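Local coordinates for protein alpha-1,6-mannanase (Bacteroides thetaiotaomicron, PDB 4V1S) that probably hydrolyses internal alpha-1,6-mannosidic bonds of mannan as a family 76 glycoside hydrolase, at residues N145-I150 with F315-I320; G170-S175 with M209-K214; I187-T192 with T202-V207; Q261-N266 with L309-Y314. All coordinates share one frame; numbering follows the deposited sequence.

The four contacts sit in a mainly helical fold, consistent with the (alpha/alpha)6 barrel of family 76. The centre of contact 1 lies about 1 Å from the chain centre, and its segments are separated by 164 intervening residues; the other three are nested inside the loop it closes. Contact 3 is nested again inside contact 2, and both use helix 202-219, with centres about 11 Å apart. Contact 4 opens only after contact 2 has closed and shares helix 313-330 with contact 1. Contacts 2 and 4 lie on opposite sides of the centre, their centres about 22 Å apart. Contact 1 touches each of the others, and contact 3 touches contacts 2 and 4; only contacts 2 and 4 stay apart, their nearest atoms about 8 Å away.

Contact 1 (N145-I150 with F315-I320); sequences NGWTAI and FAFSII
W147 and F317 reach toward one another from opposite directions and meet through ring atoms between two helices that stand well apart, the CA atoms of W147 and S318 being 11.5 Å from each other. The contact is made by the outer carbons of the indole: CZ3 of W147 lies 3.6 Å from CZ of F317, and CH2 of W147 lies 3.6 Å from CE1 of F317. The ring planes are inclined at 35°, and the centroid of the six-membered ring of W147 is 5.7 Å from that of F317. Neither ring covers the other's face, so this is a rim-to-rim contact and not a stack. F317 extends its ring from a chi1 of 82°, which sets CG between its backbone N and carbonyl carbon. Its helix is kinked nearby: the amides of S318 and I319 bond three residues back, to F315 O and A316 O. Both rings are buried, and other aromatics complete the cluster. W147 meets W82 and F269 edge-to-face, while its NE1 hydrogen-bonds a glycerol probably taken from the crystallisation liquor; F317 meets F86 edge-to-face. Helix 142-159 thus faces helix 313-330 across the chain centre, with helices 81-97, 202-219 and 264-281 packed around W147.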
loop_
_atom_site.group_PDB
_atom_site.type_symbol
_atom_site.label_atom_id
_atom_site.label_comp_id
_atom_site.label_asym_id
_atom_site.label_seq_id
_atom_site.Cartn_x
_atom_site.Cartn_y
_atom_site.Cartn_z
ATOM N N ASN A 145 10.157 0.657 -2.434
ATOM C CA ASN A 145 10.388 -0.521 -3.261
ATOM C C ASN A 145 9.466 -1.687 -2.921
ATOM O O ASN A 145 9.035 -2.410 -3.821
ATOM C CB ASN A 145 11.884 -0.924 -3.294
ATOM C CG ASN A 145 12.633 -0.098 -4.328
ATOM O OD1 ASN A 145 12.793 -0.516 -5.461
ATOM N ND2 ASN A 145 12.989 1.129 -3.964
ATOM N N GLY A 146 9.163 -1.861 -1.636
ATOM C CA GLY A 146 8.227 -2.887 -1.182
ATOM C C GLY A 146 6.788 -2.614 -1.544
ATOM O O GLY A 146 6.083 -3.489 -2.037
ATOM N N TRP A 147 6.351 -1.369 -1.358
ATOM C CA TRP A 147 5.037 -0.988 -1.825
ATOM C C TRP A 147 4.857 -1.278 -3.289
ATOM O O TRP A 147 3.804 -1.743 -3.735
ATOM C CB TRP A 147 4.831 0.523 -1.640
ATOM C CG TRP A 147 4.498 1.126 -0.278
ATOM C CD1 TRP A 147 5.360 1.433 0.757
ATOM C CD2 TRP A 147 3.221 1.634 0.113
ATOM N NE1 TRP A 147 4.682 2.075 1.767
ATOM C CE2 TRP A 147 3.375 2.229 1.396
ATOM C CE3 TRP A 147 1.959 1.661 -0.499
ATOM C CZ2 TRP A 147 2.308 2.856 2.071
ATOM C CZ3 TRP A 147 0.902 2.259 0.185
ATOM C CH2 TRP A 147 1.091 2.859 1.451
ATOM N N THR A 148 5.913 -0.987 -4.063
ATOM C CA THR A 148 5.858 -1.149 -5.519
ATOM C C THR A 148 5.872 -2.635 -5.890
ATOM O O THR A 148 5.065 -3.075 -6.713
ATOM C CB THR A 148 7.016 -0.410 -6.207
ATOM O OG1 THR A 148 6.949 0.982 -5.858
ATOM C CG2 THR A 148 6.969 -0.560 -7.690
ATOM N N ALA A 149 6.741 -3.415 -5.222
ATOM C CA ALA A 149 6.808 -4.850 -5.450
ATOM C C ALA A 149 5.451 -5.534 -5.265
ATOM O O ALA A 149 5.087 -6.391 -6.045
ATOM C CB ALA A 149 7.864 -5.486 -4.549
ATOM N N ILE A 150 4.712 -5.143 -4.243
ATOM C CA ILE A 150 3.366 -5.668 -3.992
ATOM C C ILE A 150 2.511 -5.444 -5.227
ATOM O O ILE A 150 1.898 -6.380 -5.726
ATOM C CB ILE A 150 2.758 -4.984 -2.755
ATOM C CG1 ILE A 150 3.433 -5.484 -1.467
ATOM C CG2 ILE A 150 1.273 -5.271 -2.652
ATOM C CD1 ILE A 150 3.278 -4.487 -0.318
ATOM N N PHE A 315 -2.564 5.870 4.656
ATOM C CA PHE A 315 -2.268 4.852 5.671
ATOM C C PHE A 315 -3.478 3.953 5.933
ATOM O O PHE A 315 -3.377 2.719 5.933
ATOM C CB PHE A 315 -1.848 5.463 7.015
ATOM C CG PHE A 315 -0.502 6.125 7.013
ATOM C CD1 PHE A 315 0.443 5.923 6.003
ATOM C CD2 PHE A 315 -0.144 6.933 8.115
ATOM C CE1 PHE A 315 1.684 6.529 6.103
ATOM C CE2 PHE A 315 1.099 7.551 8.196
ATOM C CZ PHE A 315 2.006 7.379 7.165
ATOM N N ALA A 316 -4.630 4.581 6.144
ATOM C CA ALA A 316 -5.811 3.862 6.684
ATOM C C ALA A 316 -6.430 2.873 5.706
ATOM O O ALA A 316 -7.069 1.943 6.129
ATOM C CB ALA A 316 -6.877 4.831 7.164
ATOM N N PHE A 317 -6.183 3.079 4.401
ATOM C CA PHE A 317 -6.656 2.162 3.351
ATOM C C PHE A 317 -6.190 0.750 3.645
ATOM O O PHE A 317 -6.856 -0.246 3.228
ATOM C CB PHE A 317 -6.175 2.615 1.955
ATOM C CG PHE A 317 -4.777 2.182 1.689
ATOM C CD1 PHE A 317 -3.705 2.822 2.236
ATOM C CD2 PHE A 317 -4.581 0.931 1.113
ATOM C CE1 PHE A 317 -2.430 2.299 2.098
ATOM C CE2 PHE A 317 -3.310 0.413 0.943
ATOM C CZ PHE A 317 -2.240 1.098 1.469
ATOM N N SER A 318 -5.050 0.623 4.355
ATOM C CA SER A 318 -4.502 -0.724 4.652
ATOM C C SER A 318 -5.401 -1.535 5.586
ATOM O O SER A 318 -5.401 -2.768 5.532
ATOM C CB SER A 318 -3.081 -0.659 5.213
ATOM O OG SER A 318 -3.037 -0.009 6.456
ATOM N N ILE A 319 -6.182 -0.849 6.419
ATOM C CA ILE A 319 -7.146 -1.547 7.276
ATOM C C ILE A 319 -8.274 -2.102 6.400
ATOM O O ILE A 319 -8.742 -3.237 6.600
ATOM C CB ILE A 319 -7.687 -0.627 8.383
ATOM C CG1 ILE A 319 -6.532 -0.158 9.290
ATOM C CG2 ILE A 319 -8.800 -1.317 9.175
ATOM C CD1 ILE A 319 -5.611 -1.250 9.806
ATOM N N ILE A 320 -8.695 -1.321 5.395
ATOM C CA ILE A 320 -9.727 -1.795 4.471
ATOM C C ILE A 320 -9.219 -2.986 3.663
ATOM O O ILE A 320 -9.937 -3.994 3.521
ATOM C CB ILE A 320 -10.226 -0.666 3.557
ATOM C CG1 ILE A 320 -10.734 0.523 4.381
ATOM C CG2 ILE A 320 -11.310 -1.193 2.621
ATOM C CD1 ILE A 320 -11.274 1.693 3.554
#

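Contact 2 (G170-S175 with M209-K214); sequences GALAFS and MLSCMK
L172 carries the apolar part of this contact, setting its two methyl branches against CB of S211, the S211-C212 peptide and SG of C212. CD1 of L172 rests 3.6 Å from CB of S211. The other branch, CD2 of L172, comes over the peptide joining the two residues, 3.7 Å from N of C212 and 3.8 Å from C of S211. A looser touch follows at 4.1 Å, between CD2 of L172 and SG of C212. With chi1 at 180°, the leucine holds CG opposite its own N and carries both methyls out toward the second helix. The small residue S211 lets the helices come close, as the 6.6 Å between the CA atoms of L172 and S211 attests.

The polar interactions run within or beyond the two helices. S211 turns OG back to the carbonyl of V207, one turn earlier in its own helix, which satisfies the buried hydroxyl; CB already points to the leucine. Elsewhere S175 OG bonds Y142 O, and K214 NZ forms a salt bridge with D154, tying both helices to helix 142-159.

L172 also touches T208 and L215, so its side chain occupies a hole framed by T208, S211, C212 and L215. That spacing is knobs-into-holes packing, here joining helices 162-177 and 202-219 within the (alpha/alpha)6 fold expected of the family.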
loop_
_atom_site.group_PDB
_atom_site.type_symbol
_atom_site.label_atom_id
_atom_site.label_comp_id
_atom_site.label_asym_id
_atom_site.label_seq_id
_atom_site.Cartn_x
_atom_site.Cartn_y
_atom_site.Cartn_z
ATOM N N GLY A 170 13.012 -7.450 -8.772
ATOM C CA GLY A 170 14.076 -6.492 -8.609
ATOM C C GLY A 170 13.799 -5.496 -7.513
ATOM O O GLY A 170 14.672 -5.180 -6.721
ATOM N N ALA A 171 12.577 -5.008 -7.448
ATOM C CA ALA A 171 12.196 -4.077 -6.365
ATOM C C ALA A 171 12.342 -4.760 -4.998
ATOM O O ALA A 171 12.854 -4.179 -4.058
ATOM C CB ALA A 171 10.764 -3.605 -6.578
ATOM N N LEU A 172 11.838 -5.993 -4.892
ATOM C CA LEU A 172 11.931 -6.745 -3.637
ATOM C C LEU A 172 13.408 -7.009 -3.298
ATOM O O LEU A 172 13.805 -6.898 -2.134
ATOM C CB LEU A 172 11.115 -8.018 -3.670
ATOM C CG LEU A 172 11.191 -8.839 -2.374
ATOM C CD1 LEU A 172 10.852 -7.985 -1.142
ATOM C CD2 LEU A 172 10.297 -10.060 -2.456
ATOM N N ALA A 173 14.234 -7.326 -4.294
ATOM C CA ALA A 173 15.666 -7.527 -4.020
ATOM C C ALA A 173 16.276 -6.248 -3.451
ATOM O O ALA A 173 17.141 -6.275 -2.541
ATOM C CB ALA A 173 16.395 -7.946 -5.261
ATOM N N PHE A 174 15.816 -5.112 -3.947
ATOM C CA PHE A 174 16.275 -3.875 -3.383
ATOM C C PHE A 174 15.875 -3.751 -1.927
ATOM O O PHE A 174 16.705 -3.432 -1.067
ATOM C CB PHE A 174 15.854 -2.651 -4.192
ATOM C CG PHE A 174 16.454 -1.372 -3.659
ATOM C CD1 PHE A 174 17.785 -1.096 -3.867
ATOM C CD2 PHE A 174 15.738 -0.532 -2.830
ATOM C CE1 PHE A 174 18.369 0.030 -3.304
ATOM C CE2 PHE A 174 16.307 0.589 -2.275
ATOM C CZ PHE A 174 17.627 0.878 -2.516
ATOM N N SER A 175 14.606 -3.965 -1.636
ATOM C CA SER A 175 14.139 -3.879 -0.229
ATOM C C SER A 175 14.957 -4.837 0.662
ATOM O O SER A 175 15.344 -4.503 1.794
ATOM C CB SER A 175 12.655 -4.193 -0.121
ATOM O OG SER A 175 11.861 -3.258 -0.818
ATOM N N MET A 209 7.848 -8.095 3.963
ATOM C CA MET A 209 7.212 -9.338 4.275
ATOM C C MET A 209 6.084 -9.688 3.314
ATOM O O MET A 209 6.010 -10.816 2.822
ATOM C CB MET A 209 6.658 -9.341 5.705
ATOM C CG MET A 209 7.747 -9.425 6.782
ATOM S SD MET A 209 7.200 -8.946 8.441
ATOM C CE MET A 209 5.682 -9.884 8.573
ATOM N N LEU A 210 5.216 -8.729 3.029
ATOM C CA LEU A 210 4.096 -9.003 2.156
ATOM C C LEU A 210 4.599 -9.328 0.744
ATOM O O LEU A 210 4.113 -10.259 0.112
ATOM C CB LEU A 210 3.092 -7.847 2.154
ATOM C CG LEU A 210 1.842 -8.130 1.321
ATOM C CD1 LEU A 210 1.094 -9.368 1.811
ATOM C CD2 LEU A 210 0.906 -6.943 1.350
ATOM N N SER A 211 5.579 -8.571 0.267
ATOM C CA SER A 211 6.180 -8.816 -1.044
ATOM C C SER A 211 6.791 -10.215 -1.108
ATOM O O SER A 211 6.606 -10.954 -2.090
ATOM C CB SER A 211 7.259 -7.779 -1.351
ATOM O OG SER A 211 6.740 -6.467 -1.475
ATOM N N CYS A 212 7.542 -10.569 -0.062
ATOM C CA CYS A 212 8.129 -11.906 0.049
ATOM C C CYS A 212 7.058 -12.991 -0.034
ATOM O O CYS A 212 7.222 -13.974 -0.750
ATOM C CB CYS A 212 8.912 -12.067 1.361
ATOM S SG CYS A 212 10.554 -11.337 1.382
ATOM N N MET A 213 5.963 -12.813 0.700
ATOM C CA MET A 213 4.903 -13.815 0.685
ATOM C C MET A 213 4.220 -13.920 -0.684
ATOM O O MET A 213 3.903 -15.036 -1.143
ATOM C CB MET A 213 3.897 -13.574 1.807
ATOM C CG MET A 213 4.488 -13.791 3.191
ATOM S SD MET A 213 5.373 -15.367 3.405
ATOM C CE MET A 213 4.131 -16.543 2.886
ATOM N N LYS A 214 4.034 -12.786 -1.353
ATOM C CA LYS A 214 3.451 -12.799 -2.685
ATOM C C LYS A 214 4.375 -13.486 -3.674
ATOM O O LYS A 214 3.926 -14.320 -4.475
ATOM C CB LYS A 214 3.054 -11.384 -3.137
ATOM C CG LYS A 214 1.838 -10.822 -2.402
ATOM C CD LYS A 214 1.459 -9.419 -2.822
ATOM C CE LYS A 214 0.050 -9.104 -2.334
ATOM N NZ LYS A 214 -0.969 -9.760 -3.188
#

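Contact 3 (I187-T192 with T202-V207); sequences IYFQET and TICSAV
A water joins the backbone of I187 to the side chain of S205, accepting from both: its oxygen is 2.8 Å from I187 N and 2.8 Å from S205 OG. Two donors therefore grip the water, and S205 OG has a further hydrogen bond to T235 OG1 on helix 222-239, so the bridge links the loop to two helices. The rest of the contact centres on C204. Its CB faces the CG2 branch of I187 at 3.7 Å, while CD1 of I187 reaches along the helix to within 4.0 Å of C204 O. The sulfur goes the other way along the loop. With chi1 at -58°, which places it opposite the carbonyl carbon, SG of C204 lies 3.3 Å from O of Y188 and 3.7 Å from CA of F189. The F189 ring joins from the flank, with CD1 of F189 4.3 Å from SG of C204; the approach to the ring is oblique. C204 thus touches three successive loop residues, backbone as well as side chain. Beyond the cysteine, Y188 OH hydrogen-bonds D180 and the Y188 ring makes a cation-pi contact with K200, while the F189 ring meets F141 edge-to-face. I187 and F189 also make backbone hydrogen bonds to N201 and Q199, which fixes the loop beside strand 199-201. In what is probably the (alpha/alpha)6 barrel of family 76, the irregular loop that follows helix 162-177 thus lies across the first turn of helix 202-219.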
loop_
_atom_site.group_PDB
_atom_site.type_symbol
_atom_site.label_atom_id
_atom_site.label_comp_id
_atom_site.label_asym_id
_atom_site.label_seq_id
_atom_site.Cartn_x
_atom_site.Cartn_y
_atom_site.Cartn_z
ATOM N N ILE A 187 15.062 -3.585 8.594
ATOM C CA ILE A 187 15.378 -2.918 7.331
ATOM C C ILE A 187 15.360 -1.403 7.548
ATOM O O ILE A 187 14.426 -0.859 8.118
ATOM C CB ILE A 187 14.381 -3.348 6.230
ATOM C CG1 ILE A 187 14.520 -4.846 5.978
ATOM C CG2 ILE A 187 14.563 -2.546 4.918
ATOM C CD1 ILE A 187 13.470 -5.438 5.058
ATOM N N TYR A 188 16.414 -0.741 7.059
ATOM C CA TYR A 188 16.533 0.691 7.138
ATOM C C TYR A 188 15.397 1.374 6.407
ATOM O O TYR A 188 14.881 0.855 5.425
ATOM C CB TYR A 188 17.857 1.176 6.533
ATOM C CG TYR A 188 19.085 0.615 7.173
ATOM C CD1 TYR A 188 19.609 1.161 8.346
ATOM C CD2 TYR A 188 19.720 -0.476 6.605
ATOM C CE1 TYR A 188 20.741 0.616 8.923
ATOM C CE2 TYR A 188 20.850 -1.015 7.179
ATOM C CZ TYR A 188 21.346 -0.465 8.333
ATOM O OH TYR A 188 22.463 -1.007 8.891
ATOM N N PHE A 189 15.050 2.590 6.832
ATOM C CA PHE A 189 14.103 3.352 6.063
ATOM C C PHE A 189 14.585 3.630 4.655
ATOM O O PHE A 189 13.835 3.453 3.714
ATOM C CB PHE A 189 13.848 4.685 6.775
ATOM C CG PHE A 189 12.772 5.535 6.149
ATOM C CD1 PHE A 189 11.510 5.010 5.891
ATOM C CD2 PHE A 189 13.048 6.847 5.756
ATOM C CE1 PHE A 189 10.539 5.784 5.288
ATOM C CE2 PHE A 189 12.061 7.639 5.167
ATOM C CZ PHE A 189 10.810 7.100 4.922
ATOM N N GLN A 190 15.836 4.101 4.545
ATOM C CA GLN A 190 16.328 4.602 3.282
ATOM C C GLN A 190 17.825 4.344 3.042
ATOM O O GLN A 190 18.588 3.986 3.963
ATOM C CB GLN A 190 16.034 6.052 3.146
ATOM C CG GLN A 190 16.899 6.935 4.007
ATOM C CD GLN A 190 16.492 8.391 3.887
ATOM O OE1 GLN A 190 16.476 8.985 2.794
ATOM N NE2 GLN A 190 16.152 8.968 5.005
ATOM N N GLU A 191 18.206 4.483 1.783
ATOM C CA GLU A 191 19.532 4.076 1.308
ATOM C C GLU A 191 20.558 5.150 1.641
ATOM O O GLU A 191 21.718 4.841 1.957
ATOM C CB GLU A 191 19.494 3.829 -0.196
ATOM C CG GLU A 191 20.824 3.396 -0.794
ATOM C CD GLU A 191 20.716 3.189 -2.295
ATOM O OE1 GLU A 191 20.062 4.038 -2.990
ATOM O OE2 GLU A 191 21.298 2.192 -2.772
ATOM N N THR A 192 20.110 6.410 1.577
ATOM C CA THR A 192 20.978 7.567 1.780
ATOM C C THR A 192 20.375 8.484 2.848
ATOM O O THR A 192 19.583 9.369 2.554
ATOM C CB THR A 192 21.187 8.337 0.444
ATOM O OG1 THR A 192 21.609 7.428 -0.583
ATOM C CG2 THR A 192 22.231 9.426 0.619
ATOM N N THR A 202 9.089 -0.223 10.842
ATOM C CA THR A 202 8.073 -1.217 10.710
ATOM C C THR A 202 7.564 -1.299 9.277
ATOM O O THR A 202 7.390 -2.396 8.772
ATOM C CB THR A 202 6.906 -0.926 11.662
ATOM O OG1 THR A 202 7.407 -0.892 12.999
ATOM C CG2 THR A 202 5.837 -1.993 11.520
ATOM N N ILE A 203 7.360 -0.163 8.628
ATOM C CA ILE A 203 6.777 -0.203 7.286
ATOM C C ILE A 203 7.704 -0.964 6.339
ATOM O O ILE A 203 7.227 -1.716 5.489
ATOM C CB ILE A 203 6.379 1.176 6.727
ATOM C CG1 ILE A 203 5.608 1.021 5.400
ATOM C CG2 ILE A 203 7.580 2.100 6.573
ATOM C CD1 ILE A 203 4.310 0.235 5.523
ATOM N N CYS A 204 9.016 -0.780 6.490
ATOM C CA CYS A 204 9.962 -1.532 5.687
ATOM C C CYS A 204 9.876 -3.042 5.939
ATOM O O CYS A 204 9.849 -3.796 4.979
ATOM C CB CYS A 204 11.377 -1.027 5.923
ATOM S SG CYS A 204 11.564 0.714 5.547
ATOM N N SER A 205 9.808 -3.468 7.210
ATOM C CA SER A 205 9.526 -4.866 7.510
ATOM C C SER A 205 8.268 -5.344 6.803
ATOM O O SER A 205 8.262 -6.376 6.137
ATOM C CB SER A 205 9.321 -5.093 9.006
ATOM O OG SER A 205 10.540 -4.992 9.735
ATOM N N ALA A 206 7.200 -4.581 6.988
ATOM C CA ALA A 206 5.863 -5.032 6.618
ATOM C C ALA A 206 5.651 -5.162 5.113
ATOM O O ALA A 206 5.132 -6.191 4.628
ATOM C CB ALA A 206 4.821 -4.116 7.260
ATOM N N VAL A 207 6.046 -4.161 4.341
ATOM C CA VAL A 207 5.884 -4.279 2.899
ATOM C C VAL A 207 6.861 -5.318 2.313
ATOM O O VAL A 207 6.580 -5.969 1.302
ATOM C CB VAL A 207 6.025 -2.943 2.135
ATOM C CG1 VAL A 207 4.935 -1.984 2.560
ATOM C CG2 VAL A 207 7.408 -2.312 2.254
HETATM O O HOH W 1 12.488 -3.020 9.571
#

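Contact 4 (Q261-N266 with L309-Y314); sequences QKWSYN and LNDPGY
S264 and D311 form the tight part of this contact through one carboxylate oxygen. OD2 of D311 receives the backbone N-H of S264 at 2.9 Å, a straight bond with an N-H...O angle of 163°, and the hydroxyl OG of S264 at 2.7 Å from OD2 of D311, on the lone pair directed away from the other oxygen. The serine can offer both donors because its chi1 of 58° places OG between its own N and carbonyl carbon. S264 begins helix 264-281, immediately after the N-cap residue W263, so D311 takes up an amide of the first turn from across the contact; that helix end would probably steady a negative charge on the buried carboxylate.

The looser side is shared by water and the partly exposed W263. OD1 of D311 accepts from a water at 2.7 Å, and the same water donates to O of K262 at 2.8 Å. At the indole edge, OD1 of D311 lies near the ring plane, 3.5 Å from CE3 of W263, with carboxylate and ring planes 35° apart. CD of P312 approaches CZ3 of W263 only at 4.1 Å.

Around the contact, W301 of helix 284-301 touches both S264 and D311, and D311 has a backbone hydrogen bond with W361. The S264-D311 bonds join the start of helix 264-281 to the residues just before helix 313-330, while K262 and W263 continue the packing to strand 246-252.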
loop_
_atom_site.group_PDB
_atom_site.type_symbol
_atom_site.label_atom_id
_atom_site.label_comp_id
_atom_site.label_asym_id
_atom_site.label_seq_id
_atom_site.Cartn_x
_atom_site.Cartn_y
_atom_site.Cartn_z
ATOM N N GLN A 261 5.107 6.187 17.937
ATOM C CA GLN A 261 3.956 6.598 17.121
ATOM C C GLN A 261 3.319 5.394 16.450
ATOM O O GLN A 261 3.985 4.630 15.758
ATOM C CB GLN A 261 4.348 7.613 16.060
ATOM C CG GLN A 261 3.232 7.991 15.099
ATOM C CD GLN A 261 2.124 8.805 15.756
ATOM O OE1 GLN A 261 2.395 9.690 16.595
ATOM N NE2 GLN A 261 0.868 8.541 15.367
ATOM N N LYS A 262 2.018 5.242 16.670
ATOM C CA LYS A 262 1.251 4.163 16.052
ATOM C C LYS A 262 0.488 4.683 14.849
ATOM O O LYS A 262 -0.336 5.589 14.973
ATOM C CB LYS A 262 0.289 3.562 17.059
ATOM C CG LYS A 262 1.046 2.701 18.063
ATOM C CD LYS A 262 0.219 2.233 19.215
ATOM C CE LYS A 262 1.094 1.413 20.146
ATOM N NZ LYS A 262 0.435 1.189 21.457
ATOM N N TRP A 263 0.759 4.067 13.701
ATOM C CA TRP A 263 0.081 4.387 12.464
ATOM C C TRP A 263 -0.680 3.171 11.979
ATOM O O TRP A 263 -0.169 2.040 12.030
ATOM C CB TRP A 263 1.082 4.774 11.354
ATOM C CG TRP A 263 1.823 6.041 11.631
ATOM C CD1 TRP A 263 3.137 6.176 11.767
ATOM C CD2 TRP A 263 1.262 7.365 11.716
ATOM N NE1 TRP A 263 3.468 7.492 11.999
ATOM C CE2 TRP A 263 2.321 8.248 11.958
ATOM C CE3 TRP A 263 -0.038 7.879 11.628
ATOM C CZ2 TRP A 263 2.130 9.628 12.101
ATOM C CZ3 TRP A 263 -0.246 9.234 11.764
ATOM C CH2 TRP A 263 0.847 10.106 11.997
ATOM N N SER A 264 -1.827 3.429 11.372
ATOM C CA SER A 264 -2.677 2.355 10.872
ATOM C C SER A 264 -2.002 1.411 9.878
ATOM O O SER A 264 -2.199 0.201 9.979
ATOM C CB SER A 264 -3.983 2.921 10.277
ATOM O OG SER A 264 -3.712 3.836 9.233
ATOM N N TYR A 265 -1.228 1.942 8.928
ATOM C CA TYR A 265 -0.651 1.121 7.899
ATOM C C TYR A 265 0.456 0.182 8.385
ATOM O O TYR A 265 0.722 -0.830 7.774
ATOM C CB TYR A 265 -0.178 1.954 6.717
ATOM C CG TYR A 265 1.161 2.672 6.826
ATOM C CD1 TYR A 265 1.606 3.274 8.032
ATOM C CD2 TYR A 265 1.971 2.797 5.707
ATOM C CE1 TYR A 265 2.813 3.942 8.110
ATOM C CE2 TYR A 265 3.181 3.449 5.769
ATOM C CZ TYR A 265 3.609 4.030 6.963
ATOM O OH TYR A 265 4.816 4.668 7.005
ATOM N N ASN A 266 1.069 0.502 9.510
ATOM C CA ASN A 266 2.060 -0.416 10.097
ATOM C C ASN A 266 1.362 -1.654 10.675
ATOM O O ASN A 266 1.833 -2.769 10.502
ATOM C CB ASN A 266 2.916 0.300 11.126
ATOM C CG ASN A 266 4.021 1.077 10.478
ATOM O OD1 ASN A 266 4.513 0.689 9.403
ATOM N ND2 ASN A 266 4.393 2.180 11.076
ATOM N N LEU A 309 -12.381 6.592 9.210
ATOM C CA LEU A 309 -11.082 6.056 9.622
ATOM C C LEU A 309 -10.155 7.206 10.016
ATOM O O LEU A 309 -9.828 8.067 9.207
ATOM C CB LEU A 309 -10.465 5.217 8.504
ATOM C CG LEU A 309 -11.067 3.816 8.367
ATOM C CD1 LEU A 309 -10.865 3.246 6.971
ATOM C CD2 LEU A 309 -10.480 2.871 9.432
ATOM N N ASN A 310 -9.759 7.219 11.280
ATOM C CA ASN A 310 -9.096 8.374 11.874
ATOM C C ASN A 310 -7.568 8.356 11.698
ATOM O O ASN A 310 -6.798 8.354 12.663
ATOM C CB ASN A 310 -9.452 8.451 13.358
ATOM C CG ASN A 310 -9.166 9.801 13.965
ATOM O OD1 ASN A 310 -9.032 10.800 13.274
ATOM N ND2 ASN A 310 -9.129 9.843 15.285
ATOM N N ASP A 311 -7.142 8.396 10.435
ATOM C CA ASP A 311 -5.735 8.461 10.082
ATOM C C ASP A 311 -5.666 9.031 8.662
ATOM O O ASP A 311 -6.686 9.146 7.957
ATOM C CB ASP A 311 -5.108 7.053 10.131
ATOM C CG ASP A 311 -3.789 6.965 10.951
ATOM O OD1 ASP A 311 -3.498 7.854 11.806
ATOM O OD2 ASP A 311 -3.070 5.938 10.760
ATOM N N PRO A 312 -4.447 9.328 8.197
ATOM C CA PRO A 312 -4.291 9.673 6.779
ATOM C C PRO A 312 -4.815 8.552 5.898
ATOM O O PRO A 312 -4.601 7.361 6.205
ATOM C CB PRO A 312 -2.770 9.828 6.610
ATOM C CG PRO A 312 -2.279 10.183 8.001
ATOM C CD PRO A 312 -3.158 9.377 8.913
ATOM N N GLY A 313 -5.508 8.912 4.821
ATOM C CA GLY A 313 -6.033 7.891 3.913
ATOM C C GLY A 313 -4.990 6.976 3.314
ATOM O O GLY A 313 -5.213 5.784 3.201
ATOM N N TYR A 314 -3.848 7.554 2.957
ATOM C CA TYR A 314 -2.747 6.815 2.401
ATOM C C TYR A 314 -2.114 5.836 3.394
ATOM O O TYR A 314 -1.251 5.045 2.991
ATOM C CB TYR A 314 -1.688 7.727 1.763
ATOM C CG TYR A 314 -1.193 8.830 2.652
ATOM C CD1 TYR A 314 -0.393 8.562 3.760
ATOM C CD2 TYR A 314 -1.588 10.120 2.450
ATOM C CE1 TYR A 314 0.031 9.571 4.603
ATOM C CE2 TYR A 314 -1.136 11.144 3.273
ATOM C CZ TYR A 314 -0.325 10.855 4.347
ATOM O OH TYR A 314 0.100 11.838 5.201
HETATM O O HOH W 2 -2.440 7.165 14.138
#